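Local atomic coordinates of reticulocyte binding protein (Streptococcus agalactiae COH1, PDB entry 3FAW), a protein that probably hydrolyses alpha-1,6-glucosidic linkages of pullulan and related branched alpha-glucans as a secreted, cell-wall-anchored streptococcal pullulanase. Residues A[562-570]-A[605-616]. Sequence-based numbering, arbitrary orientation.
Sequences SPGDVVQYI and NVMILTSQGTAF. With CA (calcium ion), chain E.
I608, near the end of helix 590-609, packs on I570: its CD1 reaches I570 CG2 at 3.8 Å, the two side chains running alongside in opposite senses, while its CG2 lies against the carbonyl oxygen of Q568. I520 of helix 518-525 adjoins I608 and Q568. Bent at chi2 (-79°), the glutamine chain brings NE2 over S611 CB and onto Q612 O at 3.0 Å; Q612 O lies in the amide plane of Q568, while NE2 meets it tilted from the plane of the Q612 carbonyl. NE2 also bonds N550 O, so two backbone carbonyls fix the buried amide. At G613 the backbones close in, CA making a C-H...O contact with P563 O at 3.3 Å. Strand pairing then begins: T614 N donates to V566 O, and T614 O receives Q568 N at 2.7 Å. T614 OG1 accepts a hydrogen bond from a water that also donates to G564 O, and is hydrogen-bonded to R265 O. F616 N completes the ladder on Q568 O; its side chain, CG anti to the backbone N (chi1 -176°), sets CB against V567 CG1 and CD2 against Y569 CB, both at 3.7 Å. Just before strand 566-568, D565 binds calcium through both carboxylate oxygens. The two parallel strands, joined through helix 590-609 outside the barrel, form the seventh-to-eighth beta-alpha-beta unit of the TIM barrel characteristic of alpha-amylase-family catalytic domains.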
ATOM      1  N   SER A 562       8.117  18.320   9.307  1.00 14.55           N
ATOM      2  CA  SER A 562       9.283  18.066   8.459  1.00 15.13           C
ATOM      3  C   SER A 562       8.803  17.749   7.033  1.00 14.26           C
ATOM      4  O   SER A 562       7.765  17.107   6.866  1.00 13.37           O
ATOM      5  CB  SER A 562      10.102  16.902   9.033  1.00 14.89           C
ATOM      6  OG  SER A 562      11.014  16.364   8.086  1.00 18.72           O
ATOM      7  N   PRO A 563       9.545  18.201   6.000  1.00 14.41           N
ATOM      8  CA  PRO A 563       9.098  17.962   4.618  1.00 14.79           C
ATOM      9  C   PRO A 563       9.018  16.480   4.234  1.00 14.36           C
ATOM     10  O   PRO A 563       8.194  16.111   3.397  1.00 14.60           O
ATOM     11  CB  PRO A 563      10.151  18.691   3.769  1.00 14.53           C
ATOM     12  CG  PRO A 563      11.326  18.859   4.656  1.00 13.57           C
ATOM     13  CD  PRO A 563      10.809  18.957   6.045  1.00 13.49           C
ATOM     14  N   GLY A 564       9.858  15.649   4.851  1.00 12.57           N
ATOM     15  CA  GLY A 564       9.838  14.206   4.639  1.00 12.13           C
ATOM     16  C   GLY A 564       8.576  13.491   5.110  1.00 13.92           C
ATOM     17  O   GLY A 564       8.343  12.334   4.736  1.00 15.12           O
ATOM     18  N   ASP A 565       7.758  14.168   5.918  1.00 12.04           N
ATOM     19  CA  ASP A 565       6.448  13.637   6.329  1.00 13.10           C
ATOM     20  C   ASP A 565       5.445  13.549   5.182  1.00 11.97           C
ATOM     21  O   ASP A 565       4.427  12.861   5.302  1.00 10.18           O
ATOM     22  CB  ASP A 565       5.808  14.529   7.399  1.00 13.93           C
ATOM     23  CG  ASP A 565       6.590  14.571   8.688  1.00 16.08           C
ATOM     24  OD1 ASP A 565       7.389  13.648   8.950  1.00 19.04           O
ATOM     25  OD2 ASP A 565       6.395  15.537   9.459  1.00 16.01           O
ATOM     26  N   VAL A 566       5.724  14.261   4.092  1.00 11.83           N
ATOM     27  CA  VAL A 566       4.752  14.483   3.028  1.00 12.03           C
ATOM     28  C   VAL A 566       5.143  13.784   1.726  1.00 11.72           C
ATOM     29  O   VAL A 566       6.238  13.994   1.201  1.00  9.15           O
ATOM     30  CB  VAL A 566       4.605  15.993   2.742  1.00 12.47           C
ATOM     31  CG1 VAL A 566       3.552  16.239   1.673  1.00 12.58           C
ATOM     32  CG2 VAL A 566       4.256  16.740   4.018  1.00 11.44           C
ATOM     33  N   VAL A 567       4.237  12.950   1.221  1.00 12.15           N
ATOM     34  CA  VAL A 567       4.365  12.376  -0.111  1.00 11.95           C
ATOM     35  C   VAL A 567       3.482  13.186  -1.067  1.00 13.00           C
ATOM     36  O   VAL A 567       2.253  13.136  -0.976  1.00 14.04           O
ATOM     37  CB  VAL A 567       3.949  10.892  -0.139  1.00 12.56           C
ATOM     38  CG1 VAL A 567       4.235  10.286  -1.506  1.00 11.17           C
ATOM     39  CG2 VAL A 567       4.668  10.106   0.959  1.00 10.24           C
ATOM     40  N   GLN A 568       4.118  13.934  -1.969  1.00 12.48           N
ATOM     41  CA  GLN A 568       3.409  14.815  -2.909  1.00 12.23           C
ATOM     42  C   GLN A 568       2.953  14.032  -4.137  1.00 12.20           C
ATOM     43  O   GLN A 568       3.767  13.406  -4.823  1.00  9.83           O
ATOM     44  CB  GLN A 568       4.315  15.962  -3.372  1.00 13.16           C
ATOM     45  CG  GLN A 568       4.964  16.789  -2.256  1.00 11.84           C
ATOM     46  CD  GLN A 568       4.024  17.808  -1.626  1.00 12.17           C
ATOM     47  OE1 GLN A 568       2.812  17.615  -1.583  1.00 11.51           O
ATOM     48  NE2 GLN A 568       4.592  18.896  -1.118  1.00 11.09           N
ATOM     49  N   TYR A 569       1.651  14.072  -4.417  1.00 11.80           N
ATOM     50  CA  TYR A 569       1.104  13.381  -5.580  1.00 10.90           C
ATOM     51  C   TYR A 569      -0.181  14.019  -6.095  1.00 10.79           C
ATOM     52  O   TYR A 569      -0.878  14.739  -5.365  1.00 11.06           O
ATOM     53  CB  TYR A 569       0.869  11.899  -5.269  1.00 10.63           C
ATOM     54  CG  TYR A 569      -0.439  11.543  -4.575  1.00 10.99           C
ATOM     55  CD1 TYR A 569      -0.877  12.230  -3.443  1.00 11.12           C
ATOM     56  CD2 TYR A 569      -1.209  10.478  -5.028  1.00 10.00           C
ATOM     57  CE1 TYR A 569      -2.067  11.874  -2.798  1.00  8.77           C
ATOM     58  CE2 TYR A 569      -2.386  10.115  -4.395  1.00 10.95           C
ATOM     59  CZ  TYR A 569      -2.812  10.811  -3.280  1.00 12.22           C
ATOM     60  OH  TYR A 569      -3.986  10.437  -2.659  1.00  9.66           O
ATOM     61  N   ILE A 570      -0.473  13.751  -7.362  1.00  8.53           N
ATOM     62  CA  ILE A 570      -1.751  14.137  -7.969  1.00  8.40           C
ATOM     63  C   ILE A 570      -2.472  12.962  -8.650  1.00  9.54           C
ATOM     64  O   ILE A 570      -3.621  13.101  -9.067  1.00 10.43           O
ATOM     65  CB  ILE A 570      -1.590  15.324  -8.949  1.00  7.19           C
ATOM     66  CG1 ILE A 570      -0.485  15.053  -9.984  1.00  9.50           C
ATOM     67  CG2 ILE A 570      -1.312  16.604  -8.169  1.00  3.62           C
ATOM     68  CD1 ILE A 570      -0.340  16.140 -11.036  1.00  6.87           C
ATOM     69  N   ASN A 605       2.564  18.149 -13.422  1.00 12.78           N
ATOM     70  CA  ASN A 605       3.846  17.469 -13.225  1.00 11.71           C
ATOM     71  C   ASN A 605       4.958  18.435 -12.819  1.00 11.66           C
ATOM     72  O   ASN A 605       5.822  18.085 -12.014  1.00 11.12           O
ATOM     73  CB  ASN A 605       4.252  16.685 -14.481  1.00 11.60           C
ATOM     74  CG  ASN A 605       3.397  15.441 -14.707  1.00 10.92           C
ATOM     75  OD1 ASN A 605       2.467  15.152 -13.944  1.00  7.63           O
ATOM     76  ND2 ASN A 605       3.712  14.697 -15.766  1.00  5.80           N
ATOM     77  N   VAL A 606       4.937  19.645 -13.372  1.00 12.07           N
ATOM     78  CA  VAL A 606       5.875  20.690 -12.961  1.00 11.47           C
ATOM     79  C   VAL A 606       5.756  20.972 -11.464  1.00 11.94           C
ATOM     80  O   VAL A 606       6.761  21.012 -10.750  1.00 12.63           O
ATOM     81  CB  VAL A 606       5.644  22.008 -13.731  1.00 11.78           C
ATOM     82  CG1 VAL A 606       6.392  23.153 -13.066  1.00 11.90           C
ATOM     83  CG2 VAL A 606       6.069  21.864 -15.183  1.00  8.78           C
ATOM     84  N   MET A 607       4.523  21.151 -10.996  1.00 11.24           N
ATOM     85  CA  MET A 607       4.278  21.531  -9.607  1.00 11.41           C
ATOM     86  C   MET A 607       4.696  20.435  -8.618  1.00 10.74           C
ATOM     87  O   MET A 607       5.330  20.730  -7.606  1.00 10.26           O
ATOM     88  CB  MET A 607       2.810  21.941  -9.415  1.00 10.66           C
ATOM     89  CG  MET A 607       2.459  23.213 -10.183  1.00 11.68           C
ATOM     90  SD  MET A 607       0.809  23.857  -9.881  1.00 13.05           S
ATOM     91  CE  MET A 607      -0.190  22.472 -10.407  1.00 23.16           C
ATOM     92  N   ILE A 608       4.379  19.179  -8.923  1.00 11.00           N
ATOM     93  CA  ILE A 608       4.793  18.056  -8.071  1.00 11.46           C
ATOM     94  C   ILE A 608       6.320  17.918  -8.012  1.00 11.77           C
ATOM     95  O   ILE A 608       6.889  17.694  -6.941  1.00  9.73           O
ATOM     96  CB  ILE A 608       4.166  16.706  -8.537  1.00 11.16           C
ATOM     97  CG1 ILE A 608       2.652  16.710  -8.313  1.00 10.60           C
ATOM     98  CG2 ILE A 608       4.799  15.516  -7.794  1.00 12.18           C
ATOM     99  CD1 ILE A 608       2.210  16.862  -6.845  1.00  4.88           C
ATOM    100  N   LEU A 609       6.978  18.073  -9.159  1.00 12.45           N
ATOM    101  CA  LEU A 609       8.417  17.831  -9.250  1.00 11.99           C
ATOM    102  C   LEU A 609       9.297  19.022  -8.831  1.00 12.72           C
ATOM    103  O   LEU A 609      10.527  18.905  -8.818  1.00 11.74           O
ATOM    104  CB  LEU A 609       8.776  17.346 -10.652  1.00 11.53           C
ATOM    105  CG  LEU A 609       8.277  15.919 -10.917  1.00 11.47           C
ATOM    106  CD1 LEU A 609       8.286  15.601 -12.399  1.00  7.31           C
ATOM    107  CD2 LEU A 609       9.112  14.895 -10.134  1.00  7.97           C
ATOM    108  N   THR A 610       8.671  20.151  -8.492  1.00 11.79           N
ATOM    109  CA  THR A 610       9.373  21.303  -7.912  1.00 12.04           C
ATOM    110  C   THR A 610       8.881  21.628  -6.487  1.00 12.95           C
ATOM    111  O   THR A 610       9.269  22.650  -5.902  1.00 14.53           O
ATOM    112  CB  THR A 610       9.250  22.557  -8.822  1.00 12.44           C
ATOM    113  OG1 THR A 610       7.869  22.855  -9.071  1.00 13.59           O
ATOM    114  CG2 THR A 610       9.950  22.322 -10.149  1.00 11.59           C
ATOM    115  N   SER A 611       8.041  20.751  -5.931  1.00 12.05           N
ATOM    116  CA  SER A 611       7.542  20.884  -4.562  1.00 13.14           C
ATOM    117  C   SER A 611       8.465  20.173  -3.585  1.00 13.05           C
ATOM    118  O   SER A 611       9.059  19.153  -3.922  1.00 14.25           O
ATOM    119  CB  SER A 611       6.142  20.280  -4.431  1.00 12.02           C
ATOM    120  OG  SER A 611       5.171  21.088  -5.059  1.00 14.16           O
ATOM    121  N   GLN A 612       8.560  20.695  -2.367  1.00 12.40           N
ATOM    122  CA  GLN A 612       9.347  20.043  -1.315  1.00 11.51           C
ATOM    123  C   GLN A 612       8.713  18.712  -0.915  1.00 11.11           C
ATOM    124  O   GLN A 612       7.546  18.453  -1.214  1.00 10.88           O
ATOM    125  CB  GLN A 612       9.467  20.944  -0.081  1.00 11.24           C
ATOM    126  CG  GLN A 612      10.089  22.315  -0.346  1.00 11.93           C
ATOM    127  CD  GLN A 612      11.510  22.227  -0.851  1.00  9.03           C
ATOM    128  OE1 GLN A 612      12.319  21.469  -0.320  1.00 11.18           O
ATOM    129  NE2 GLN A 612      11.825  23.011  -1.881  1.00 10.87           N
ATOM    130  N   GLY A 613       9.496  17.874  -0.237  1.00 11.89           N
ATOM    131  CA  GLY A 613       9.029  16.574   0.246  1.00 11.07           C
ATOM    132  C   GLY A 613       9.393  15.442  -0.689  1.00 11.26           C
ATOM    133  O   GLY A 613      10.323  15.562  -1.477  1.00 11.74           O
ATOM    134  N   THR A 614       8.659  14.335  -0.591  1.00 13.03           N
ATOM    135  CA  THR A 614       8.886  13.161  -1.442  1.00 12.65           C
ATOM    136  C   THR A 614       7.958  13.205  -2.661  1.00 13.60           C
ATOM    137  O   THR A 614       6.738  13.314  -2.516  1.00 13.10           O
ATOM    138  CB  THR A 614       8.657  11.850  -0.657  1.00 12.96           C
ATOM    139  OG1 THR A 614       9.631  11.741   0.389  1.00 10.56           O
ATOM    140  CG2 THR A 614       8.771  10.626  -1.573  1.00 11.92           C
ATOM    141  N   ALA A 615       8.545  13.120  -3.856  1.00 13.38           N
ATOM    142  CA  ALA A 615       7.789  13.190  -5.105  1.00 13.56           C
ATOM    143  C   ALA A 615       7.299  11.804  -5.516  1.00 14.00           C
ATOM    144  O   ALA A 615       8.064  10.841  -5.502  1.00 14.47           O
ATOM    145  CB  ALA A 615       8.639  13.806  -6.211  1.00 13.27           C
ATOM    146  N   PHE A 616       6.022  11.722  -5.880  1.00 13.50           N
ATOM    147  CA  PHE A 616       5.375  10.464  -6.264  1.00 12.91           C
ATOM    148  C   PHE A 616       4.744  10.605  -7.651  1.00 13.39           C
ATOM    149  O   PHE A 616       4.013  11.559  -7.903  1.00 11.51           O
ATOM    150  CB  PHE A 616       4.298  10.117  -5.233  1.00 13.75           C
ATOM    151  CG  PHE A 616       3.613   8.797  -5.466  1.00 14.91           C
ATOM    152  CD1 PHE A 616       4.116   7.631  -4.904  1.00 15.00           C
ATOM    153  CD2 PHE A 616       2.443   8.725  -6.215  1.00 13.07           C
ATOM    154  CE1 PHE A 616       3.477   6.418  -5.096  1.00 14.27           C
ATOM    155  CE2 PHE A 616       1.804   7.515  -6.418  1.00 14.14           C
ATOM    156  CZ  PHE A 616       2.319   6.360  -5.852  1.00 15.28           C
TER
HETATM  157 CA    CA E   4       7.261  14.616  11.526  1.00 14.31          CA
HETATM  158  O   HOH W   1       8.661  10.496   2.932  1.00 12.63           O
HETATM  159  O   HOH W   2       1.597  12.380  -8.728  1.00  5.57           O
HETATM  160  O   HOH W   3       7.775  14.713  13.875  1.00 17.07           O